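Local coordinates for protein phospho-furanose lactonase (Mycoplasma synoviae, PDB 3OVG) that hydrolyses phosphorylated 1,4-lactones such as D-xylono-1,4-lactone 5-phosphate with a pair of zinc ions held inside a TIM barrel of the phosphotriesterase family, at residues Asp24-Phe29 with Ser272-Arg277; Thr65-Asp70 with Asn94-Thr99; Ile214-Lys219 with Cys238-Asp243. All blocks are in the same frame, centred on the assembly; numbering follows the deposited sequence.

Interaction 1: Asp24-Phe29 with Ser272-Arg277; sequences DCHDHF and SLDAGR. With ZN (zinc ion), chain G; PO4 (phosphate ion), chain I.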
loop_
_atom_site.group_PDB
_atom_site.type_symbol
_atom_site.label_atom_id
_atom_site.label_comp_id
_atom_site.label_asym_id
_atom_site.label_seq_id
_atom_site.Cartn_x
_atom_site.Cartn_y
_atom_site.Cartn_z
ATOM N N ASP A 24 35.254 -6.744 -13.345
ATOM C CA ASP A 24 33.992 -6.126 -13.034
ATOM C C ASP A 24 34.000 -6.060 -11.512
ATOM O O ASP A 24 33.935 -7.106 -10.859
ATOM C CB ASP A 24 32.918 -7.074 -13.547
ATOM C CG ASP A 24 31.532 -6.741 -13.065
ATOM O OD1 ASP A 24 31.329 -5.787 -12.272
ATOM O OD2 ASP A 24 30.628 -7.468 -13.528
ATOM N N CYS A 25 34.062 -4.851 -10.952
ATOM C CA CYS A 25 34.374 -4.680 -9.529
ATOM C C CYS A 25 33.185 -4.734 -8.574
ATOM O O CYS A 25 33.374 -4.641 -7.361
ATOM C CB CYS A 25 35.183 -3.397 -9.293
ATOM S SG CYS A 25 36.900 -3.571 -9.896
ATOM N N HIS A 26 31.977 -4.917 -9.102
ATOM C CA HIS A 26 30.793 -4.992 -8.261
ATOM C C HIS A 26 29.630 -5.572 -9.049
ATOM O O HIS A 26 29.077 -4.920 -9.915
ATOM C CB HIS A 26 30.464 -3.603 -7.694
ATOM C CG HIS A 26 29.274 -3.569 -6.788
ATOM N ND1 HIS A 26 29.168 -2.681 -5.733
ATOM C CD2 HIS A 26 28.135 -4.305 -6.782
ATOM C CE1 HIS A 26 28.003 -2.860 -5.134
ATOM N NE2 HIS A 26 27.358 -3.838 -5.751
ATOM N N ASP A 27 29.277 -6.819 -8.747
ATOM C CA ASP A 27 28.229 -7.475 -9.499
ATOM C C ASP A 27 27.643 -8.646 -8.733
ATOM O O ASP A 27 28.009 -8.871 -7.565
ATOM C CB ASP A 27 28.764 -7.906 -10.869
ATOM C CG ASP A 27 27.783 -7.593 -11.979
ATOM O OD1 ASP A 27 26.576 -7.833 -11.762
ATOM O OD2 ASP A 27 28.203 -7.093 -13.047
ATOM N N HIS A 28 26.754 -9.399 -9.375
ATOM C CA HIS A 28 26.009 -10.409 -8.659
ATOM C C HIS A 28 25.672 -11.524 -9.593
ATOM O O HIS A 28 25.620 -11.316 -10.783
ATOM C CB HIS A 28 24.702 -9.836 -8.096
ATOM C CG HIS A 28 24.917 -8.686 -7.183
ATOM N ND1 HIS A 28 25.180 -8.849 -5.844
ATOM C CD2 HIS A 28 24.985 -7.356 -7.424
ATOM C CE1 HIS A 28 25.385 -7.670 -5.291
ATOM N NE2 HIS A 28 25.282 -6.749 -6.234
ATOM N N PHE A 29 25.401 -12.698 -9.034
ATOM C CA PHE A 29 24.820 -13.776 -9.811
ATOM C C PHE A 29 23.723 -14.449 -9.011
ATOM O O PHE A 29 22.588 -14.582 -9.481
ATOM C CB PHE A 29 25.891 -14.788 -10.214
ATOM C CG PHE A 29 26.786 -14.302 -11.315
ATOM C CD1 PHE A 29 26.271 -14.034 -12.578
ATOM C CD2 PHE A 29 28.137 -14.133 -11.097
ATOM C CE1 PHE A 29 27.119 -13.573 -13.629
ATOM C CE2 PHE A 29 28.980 -13.681 -12.129
ATOM C CZ PHE A 29 28.468 -13.417 -13.400
ATOM N N SER A 272 31.741 -1.470 -13.224
ATOM C CA SER A 272 30.912 -2.557 -12.715
ATOM C C SER A 272 29.555 -2.440 -13.398
ATOM O O SER A 272 29.234 -1.390 -13.956
ATOM C CB SER A 272 30.729 -2.436 -11.210
ATOM O OG SER A 272 29.989 -1.271 -10.873
ATOM N N LEU A 273 28.777 -3.514 -13.387
ATOM C CA LEU A 273 27.398 -3.453 -13.860
ATOM C C LEU A 273 26.416 -3.433 -12.649
ATOM O O LEU A 273 25.289 -2.915 -12.740
ATOM C CB LEU A 273 27.099 -4.612 -14.825
ATOM C CG LEU A 273 27.481 -4.340 -16.285
ATOM C CD1 LEU A 273 27.316 -2.848 -16.553
ATOM C CD2 LEU A 273 28.880 -4.759 -16.613
ATOM N N ASP A 274 26.863 -3.953 -11.505
ATOM C CA ASP A 274 25.965 -4.111 -10.385
ATOM C C ASP A 274 24.617 -4.688 -10.869
ATOM O O ASP A 274 23.555 -4.100 -10.631
ATOM C CB ASP A 274 25.743 -2.765 -9.663
ATOM C CG ASP A 274 24.889 -2.932 -8.405
ATOM O OD1 ASP A 274 24.937 -4.028 -7.847
ATOM O OD2 ASP A 274 24.168 -2.007 -7.993
ATOM N N ALA A 275 24.666 -5.835 -11.554
ATOM C CA ALA A 275 23.463 -6.444 -12.119
ATOM C C ALA A 275 22.755 -7.262 -11.032
ATOM O O ALA A 275 22.774 -8.503 -11.037
ATOM C CB ALA A 275 23.837 -7.315 -13.331
ATOM N N GLY A 276 22.131 -6.555 -10.095
ATOM C CA GLY A 276 21.611 -7.186 -8.892
ATOM C C GLY A 276 20.103 -7.353 -8.855
ATOM O O GLY A 276 19.534 -7.577 -7.786
ATOM N N ARG A 277 19.471 -7.248 -10.026
ATOM C CA ARG A 277 18.076 -7.609 -10.202
ATOM C C ARG A 277 18.018 -8.583 -11.372
ATOM O O ARG A 277 18.863 -8.541 -12.271
ATOM C CB ARG A 277 17.219 -6.378 -10.527
ATOM C CG ARG A 277 16.952 -5.463 -9.341
ATOM C CD ARG A 277 16.090 -4.273 -9.734
ATOM N NE ARG A 277 14.743 -4.711 -10.102
ATOM C CZ ARG A 277 13.620 -4.078 -9.741
ATOM N NH1 ARG A 277 13.680 -2.981 -8.977
ATOM N NH2 ARG A 277 12.431 -4.554 -10.132
HETATM ZN ZN ZN G . 25.073 -4.534 -5.691
HETATM P P PO4 I . 17.911 -0.822 -8.684
HETATM O O1 PO4 I . 18.590 -2.143 -8.282
HETATM O O2 PO4 I . 16.373 -0.905 -8.529
HETATM O O3 PO4 I . 18.464 0.290 -7.786
HETATM O O4 PO4 I . 18.315 -0.502 -10.121
HETATM O O HOH W 1 23.887 -2.503 -5.615
HETATM O O HOH W 2 22.652 -5.140 -5.469
#

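Interaction 2: Thr65-Asp70 with Asn94-Thr99; sequences TIVTMD and NVIMST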
loop_
_atom_site.group_PDB
_atom_site.type_symbol
_atom_site.label_atom_id
_atom_site.label_comp_id
_atom_site.label_asym_id
_atom_site.label_seq_id
_atom_site.Cartn_x
_atom_site.Cartn_y
_atom_site.Cartn_z
ATOM N N THR A 65 37.619 -11.316 -14.349
ATOM C CA THR A 65 37.268 -11.392 -12.942
ATOM C C THR A 65 35.958 -10.692 -12.570
ATOM O O THR A 65 35.704 -9.574 -12.988
ATOM C CB THR A 65 38.428 -10.883 -12.051
ATOM O OG1 THR A 65 39.599 -11.681 -12.295
ATOM C CG2 THR A 65 38.037 -10.982 -10.595
ATOM N N ILE A 66 35.135 -11.353 -11.768
ATOM C CA ILE A 66 33.955 -10.689 -11.236
ATOM C C ILE A 66 33.950 -10.717 -9.718
ATOM O O ILE A 66 34.067 -11.773 -9.111
ATOM C CB ILE A 66 32.639 -11.285 -11.831
ATOM C CG1 ILE A 66 32.561 -10.956 -13.312
ATOM C CG2 ILE A 66 31.412 -10.733 -11.114
ATOM C CD1 ILE A 66 31.574 -11.780 -14.089
ATOM N N VAL A 67 33.863 -9.538 -9.100
ATOM C CA VAL A 67 33.724 -9.448 -7.648
ATOM C C VAL A 67 32.225 -9.409 -7.257
ATOM O O VAL A 67 31.528 -8.420 -7.481
ATOM C CB VAL A 67 34.432 -8.191 -7.101
ATOM C CG1 VAL A 67 34.465 -8.179 -5.566
ATOM C CG2 VAL A 67 35.863 -8.081 -7.690
ATOM N N THR A 68 31.741 -10.469 -6.634
ATOM C CA THR A 68 30.348 -10.513 -6.243
ATOM C C THR A 68 30.162 -9.893 -4.850
ATOM O O THR A 68 30.621 -10.435 -3.847
ATOM C CB THR A 68 29.788 -11.955 -6.318
ATOM O OG1 THR A 68 30.559 -12.810 -5.475
ATOM C CG2 THR A 68 29.894 -12.486 -7.761
HETATM N N MSE A 69 29.471 -8.762 -4.796
HETATM C CA MSE A 69 29.423 -7.963 -3.579
HETATM C C MSE A 69 28.223 -8.267 -2.638
HETATM O O MSE A 69 27.473 -7.374 -2.273
HETATM C CB MSE A 69 29.479 -6.466 -3.934
HETATM C CG MSE A 69 30.849 -6.020 -4.539
HETATM SE SE MSE A 69 32.386 -6.398 -3.343
HETATM C CE MSE A 69 31.623 -5.865 -1.577
ATOM N N ASP A 70 28.057 -9.519 -2.245
ATOM C CA ASP A 70 26.992 -9.845 -1.303
ATOM C C ASP A 70 27.550 -10.127 0.098
ATOM O O ASP A 70 28.278 -11.090 0.291
ATOM C CB ASP A 70 26.254 -11.061 -1.810
ATOM C CG ASP A 70 26.017 -11.000 -3.329
ATOM O OD1 ASP A 70 26.872 -11.539 -4.085
ATOM O OD2 ASP A 70 24.990 -10.411 -3.735
ATOM N N ASN A 94 37.577 -15.635 -12.805
ATOM C CA ASN A 94 37.802 -15.628 -11.354
ATOM C C ASN A 94 36.624 -14.998 -10.617
ATOM O O ASN A 94 36.012 -14.031 -11.112
ATOM C CB ASN A 94 39.047 -14.826 -10.952
ATOM C CG ASN A 94 40.330 -15.286 -11.663
ATOM O OD1 ASN A 94 40.852 -14.582 -12.552
ATOM N ND2 ASN A 94 40.850 -16.452 -11.265
ATOM N N VAL A 95 36.333 -15.519 -9.427
ATOM C CA VAL A 95 35.329 -14.921 -8.546
ATOM C C VAL A 95 35.915 -14.520 -7.181
ATOM O O VAL A 95 36.648 -15.290 -6.523
ATOM C CB VAL A 95 34.157 -15.862 -8.338
ATOM C CG1 VAL A 95 33.142 -15.233 -7.365
ATOM C CG2 VAL A 95 33.498 -16.200 -9.694
ATOM N N ILE A 96 35.608 -13.298 -6.764
ATOM C CA ILE A 96 36.024 -12.841 -5.454
ATOM C C ILE A 96 34.757 -12.574 -4.677
ATOM O O ILE A 96 33.877 -11.855 -5.148
ATOM C CB ILE A 96 36.884 -11.590 -5.542
ATOM C CG1 ILE A 96 38.229 -11.927 -6.211
ATOM C CG2 ILE A 96 37.094 -10.990 -4.128
ATOM C CD1 ILE A 96 39.133 -10.683 -6.381
HETATM N N MSE A 97 34.629 -13.175 -3.499
HETATM C CA MSE A 97 33.406 -12.998 -2.735
HETATM C C MSE A 97 33.658 -12.103 -1.528
HETATM O O MSE A 97 34.814 -11.857 -1.184
HETATM C CB MSE A 97 32.838 -14.362 -2.310
HETATM C CG MSE A 97 32.212 -15.110 -3.501
HETATM SE SE MSE A 97 31.402 -16.771 -2.793
HETATM C CE MSE A 97 29.693 -16.061 -2.090
ATOM N N SER A 98 32.582 -11.670 -0.857
ATOM C CA SER A 98 32.707 -10.630 0.158
ATOM C C SER A 98 32.324 -11.078 1.534
ATOM O O SER A 98 31.408 -11.908 1.708
ATOM C CB SER A 98 31.850 -9.433 -0.214
ATOM O OG SER A 98 32.052 -8.364 0.695
ATOM N N THR A 99 32.988 -10.510 2.533
ATOM C CA THR A 99 32.426 -10.595 3.885
ATOM C C THR A 99 31.838 -9.221 4.318
ATOM O O THR A 99 31.589 -8.357 3.492
ATOM C CB THR A 99 33.436 -11.194 4.935
ATOM O OG1 THR A 99 32.776 -11.347 6.192
ATOM C CG2 THR A 99 34.669 -10.290 5.146
HETATM O O HOH W 3 29.972 -12.502 -1.562
#

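Interaction 3: Ile214-Lys219 with Cys238-Asp243; sequences ISHLNK and CFDGPD. With ZN (zinc ion), chain H; PO4 (phosphate ion), chain I.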
loop_
_atom_site.group_PDB
_atom_site.type_symbol
_atom_site.label_atom_id
_atom_site.label_comp_id
_atom_site.label_asym_id
_atom_site.label_seq_id
_atom_site.Cartn_x
_atom_site.Cartn_y
_atom_site.Cartn_z
ATOM N N ILE A 214 34.604 2.936 -3.374
ATOM C CA ILE A 214 33.292 3.423 -3.007
ATOM C C ILE A 214 32.326 3.315 -4.190
ATOM O O ILE A 214 32.554 3.917 -5.239
ATOM C CB ILE A 214 33.328 4.861 -2.464
ATOM C CG1 ILE A 214 34.250 4.950 -1.242
ATOM C CG2 ILE A 214 31.905 5.291 -2.055
ATOM C CD1 ILE A 214 34.186 6.303 -0.553
ATOM N N SER A 215 31.241 2.562 -4.014
ATOM C CA SER A 215 30.321 2.264 -5.124
ATOM C C SER A 215 29.150 3.250 -5.201
ATOM O O SER A 215 28.821 3.909 -4.203
ATOM C CB SER A 215 29.768 0.828 -4.988
ATOM O OG SER A 215 30.485 -0.084 -5.806
ATOM N N HIS A 216 28.528 3.296 -6.384
ATOM C CA HIS A 216 27.285 4.035 -6.693
ATOM C C HIS A 216 27.356 5.567 -6.795
ATOM O O HIS A 216 26.317 6.233 -6.784
ATOM C CB HIS A 216 26.143 3.650 -5.771
ATOM C CG HIS A 216 26.046 2.187 -5.532
ATOM N ND1 HIS A 216 26.102 1.261 -6.552
ATOM C CD2 HIS A 216 25.904 1.480 -4.388
ATOM C CE1 HIS A 216 26.032 0.046 -6.046
ATOM N NE2 HIS A 216 25.900 0.150 -4.736
ATOM N N LEU A 217 28.545 6.123 -6.958
ATOM C CA LEU A 217 28.615 7.562 -7.075
ATOM C C LEU A 217 27.896 7.981 -8.362
ATOM O O LEU A 217 27.503 9.131 -8.496
ATOM C CB LEU A 217 30.064 8.054 -7.099
ATOM C CG LEU A 217 30.704 8.326 -5.730
ATOM C CD1 LEU A 217 30.020 9.540 -5.067
ATOM C CD2 LEU A 217 30.672 7.100 -4.846
ATOM N N ASN A 218 27.742 7.050 -9.304
ATOM C CA ASN A 218 26.994 7.335 -10.537
ATOM C C ASN A 218 25.560 7.837 -10.292
ATOM O O ASN A 218 24.949 8.481 -11.169
ATOM C CB ASN A 218 26.984 6.092 -11.431
ATOM C CG ASN A 218 26.691 4.839 -10.641
ATOM O OD1 ASN A 218 27.562 4.333 -9.921
ATOM N ND2 ASN A 218 25.435 4.345 -10.728
ATOM N N LYS A 219 25.022 7.555 -9.111
ATOM C CA LYS A 219 23.683 8.050 -8.716
ATOM C C LYS A 219 23.667 9.467 -8.088
ATOM O O LYS A 219 22.614 9.990 -7.716
ATOM C CB LYS A 219 23.020 7.020 -7.787
ATOM C CG LYS A 219 22.563 5.784 -8.562
ATOM C CD LYS A 219 22.122 4.640 -7.670
ATOM C CE LYS A 219 21.750 3.416 -8.534
ATOM N NZ LYS A 219 21.251 2.286 -7.696
ATOM N N CYS A 238 34.053 3.211 -7.611
ATOM C CA CYS A 238 33.561 2.110 -8.436
ATOM C C CYS A 238 32.214 2.492 -9.021
ATOM O O CYS A 238 31.216 2.492 -8.336
ATOM C CB CYS A 238 33.423 0.808 -7.636
ATOM S SG CYS A 238 32.847 -0.589 -8.664
ATOM N N PHE A 239 32.177 2.828 -10.305
ATOM C CA PHE A 239 30.916 3.198 -10.916
ATOM C C PHE A 239 30.148 2.005 -11.413
ATOM O O PHE A 239 30.709 1.150 -12.102
ATOM C CB PHE A 239 31.156 4.136 -12.115
ATOM C CG PHE A 239 31.643 5.474 -11.722
ATOM C CD1 PHE A 239 30.791 6.368 -11.072
ATOM C CD2 PHE A 239 32.953 5.861 -11.985
ATOM C CE1 PHE A 239 31.235 7.637 -10.711
ATOM C CE2 PHE A 239 33.400 7.125 -11.614
ATOM C CZ PHE A 239 32.539 8.007 -10.974
ATOM N N ASP A 240 28.846 1.973 -11.141
ATOM C CA ASP A 240 27.969 1.227 -12.037
ATOM C C ASP A 240 27.147 2.289 -12.788
ATOM O O ASP A 240 27.576 3.444 -12.849
ATOM C CB ASP A 240 27.116 0.244 -11.257
ATOM C CG ASP A 240 26.230 0.942 -10.269
ATOM O OD1 ASP A 240 25.016 1.001 -10.537
ATOM O OD2 ASP A 240 26.741 1.434 -9.236
ATOM N N GLY A 241 25.988 1.925 -13.349
ATOM C CA GLY A 241 25.152 2.886 -14.075
ATOM C C GLY A 241 24.832 2.608 -15.546
ATOM O O GLY A 241 23.794 3.037 -16.073
ATOM N N PRO A 242 25.708 1.878 -16.245
ATOM C CA PRO A 242 25.298 1.520 -17.611
ATOM C C PRO A 242 23.932 0.805 -17.633
ATOM O O PRO A 242 23.705 -0.101 -16.806
ATOM C CB PRO A 242 26.410 0.573 -18.056
ATOM C CG PRO A 242 27.618 1.038 -17.311
ATOM C CD PRO A 242 27.080 1.443 -15.942
ATOM N N ASP A 243 23.057 1.186 -18.575
ATOM C CA ASP A 243 21.691 0.633 -18.690
ATOM C C ASP A 243 20.895 0.690 -17.401
ATOM O O ASP A 243 20.286 -0.298 -16.977
ATOM C CB ASP A 243 21.672 -0.794 -19.253
ATOM C CG ASP A 243 20.270 -1.249 -19.680
ATOM O OD1 ASP A 243 19.497 -0.428 -20.226
ATOM O OD2 ASP A 243 19.935 -2.436 -19.491
HETATM ZN ZN ZN H . 24.843 -1.605 -3.509
HETATM P P PO4 I . 17.911 -0.822 -8.684
HETATM O O1 PO4 I . 18.590 -2.143 -8.282
HETATM O O2 PO4 I . 16.373 -0.905 -8.529
HETATM O O3 PO4 I . 18.464 0.290 -7.786
HETATM O O4 PO4 I . 18.315 -0.502 -10.121
HETATM O O HOH W 4 30.975 4.962 -7.505
HETATM O O HOH W 5 29.400 -0.293 -8.245
HETATM O O HOH W 1 23.887 -2.503 -5.615
#

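Interaction 1: Asp24-Phe29 with Ser272-Arg277
H26, H28 and D274 converge on one zinc ion of the binuclear centre, and their meeting is the amidohydrolase signature: the HxH motif at the end of strand 22-25 faces the aspartate that follows strand 269-271, at the mouth of a TIM barrel. The first kind of link runs through the metal. NE2 of H26 binds the zinc at 2.4 Å, NE2 of H28 does so at 2.3 Å, and D274 adds OD1 at 2.2 Å. H26 reaches it with CG anti to its backbone N (chi1 -179°), whereas the H28 ring swings beside its own N. Both imidazoles run alongside D274; OD1 lies at the edge of the H28 ring, while the H26 ring is turned 63° from the carboxylate plane. Carbamylated K155 and two waters complete the site, and one of these waters also binds the second zinc. Behind the ligands stand partners that should fix the rotation of the rings, S215 at ND1 of H26 and D70 at ND1 of H28.

Two hydrogen bonds join the segments directly, one between backbones and one to a side chain. D274 N donates to H26 O over 2.9 Å, in the carbonyl plane, so the backbones of two zinc ligands are bonded to each other. D27 reinforces this, its OD1 gripped by two amides: H28 N comes to the anti lone pair, A275 N from above the carboxylate plane.

Outside the contact, R277, a substrate-binding residue, makes a weak bond from NH1 to O2 of a phosphate ion probably taken from the crystallisation liquor.

Close packing is the third kind. S272 OG is hydrogen-bonded to F239 O, while S272 CB sits 3.3 Å from H26 O; beside it, L273 CB lies 3.2 Å from D27 OD2.

Interaction 2: Thr65-Asp70 with Asn94-Thr99
Parallel strand pairing joins 65-68 to 94-97 inside the barrel wall, with T65 opposite N94, I66 opposite V95 and V67 opposite I96. The short strand axes approach to 4.8 Å and run 20° apart in direction. Three backbone bonds carry the pairing: I66 N to N94 O at 2.9 Å, I96 N to I66 O at 3.2 Å, and T68 N to I96 O at 2.9 Å. The first and last are aimed nearly along the C=O axis, the middle one is tilted from the carbonyl plane.

Side chains divide between the two faces. On the face they share with T65, V67 CG1 touches I96 CG2 at 4.1 Å. On the other face V95 packs against helix 78-88, and T68 sets OG1 over CG of M97, 3.5 Å away; its chi1 of 58° puts the hydroxyl between the backbone N and carbonyl carbon, on the side of the neighbouring strand.

Past T68 direct backbone bonding gives way to a water, which donates to T68 O and D70 O while accepting from S98 N at 2.8 Å. The selenomethionine M69, bent at chi2 and chi3, brings CE to 3.4 Å from S98 OG. D70 OD2 is hydrogen-bonded to ND1 of H28, a zinc ligand, as a second-shell partner. With helix 78-88 between the strands, this is the beta-alpha-beta crossover from which a TIM barrel is built.

Interaction 3: Ile214-Lys219 with Cys238-Asp243
H216 turns the edge of its ring to D240: ND1 donates to D240 OD2 over 2.8 Å, in the imidazole plane, and on the syn side of the carboxylate but 34° out of its plane. NE2 of H216 binds the second zinc at 2.4 Å. With CG between the backbone N and the carbonyl carbon (chi1 61°), D240 brings OD2 to the imidazole edge. N218 lies across the same aspartate; its OD1 takes D240 N at 3.0 Å, well off the carbonyl plane (64°), although the two residues approach so closely that the details are doubtful.

Strands 212-215 and 236-239 pair in parallel, C238 N bonding to I214 O at 2.9 Å. A water held by I214 O and L217 N also donates weakly to C238 O, linking the two strand ends. F239 presents its ring edge to N218 N, while CE1 packs 3.8 Å from L217 CB. K219 extends to the phosphate ion through a weak bond from NZ.

The contact thus joins the two strands of the beta-alpha-beta unit whose connecting helix is 223-233, and positions a metal ligand through its second shell: the ND1 bond should fix the rotation of the H216 ring and, with ND1 as the donor, leaves the NE2 lone pair for zinc.

All three contacts are buried, and they differ in how far each takes part in the zinc site. Interaction 2 is mostly strand pairing, whereas interaction 1 is governed by metal coordination and interaction 3 combines a short strand join with a polar loop network. Interactions 1 and 2 share a sheet, since strands 22-25 and 63-68 are neighbours, and D70 of interaction 2 bonds H28 of interaction 1. Interactions 1 and 3 meet through S215 with H26 and S272 with F239; they also share the phosphate ion and the water that bridges the zincs. Interactions 2 and 3, with centres about 17 Å apart, do not touch, and interaction 1 touches both.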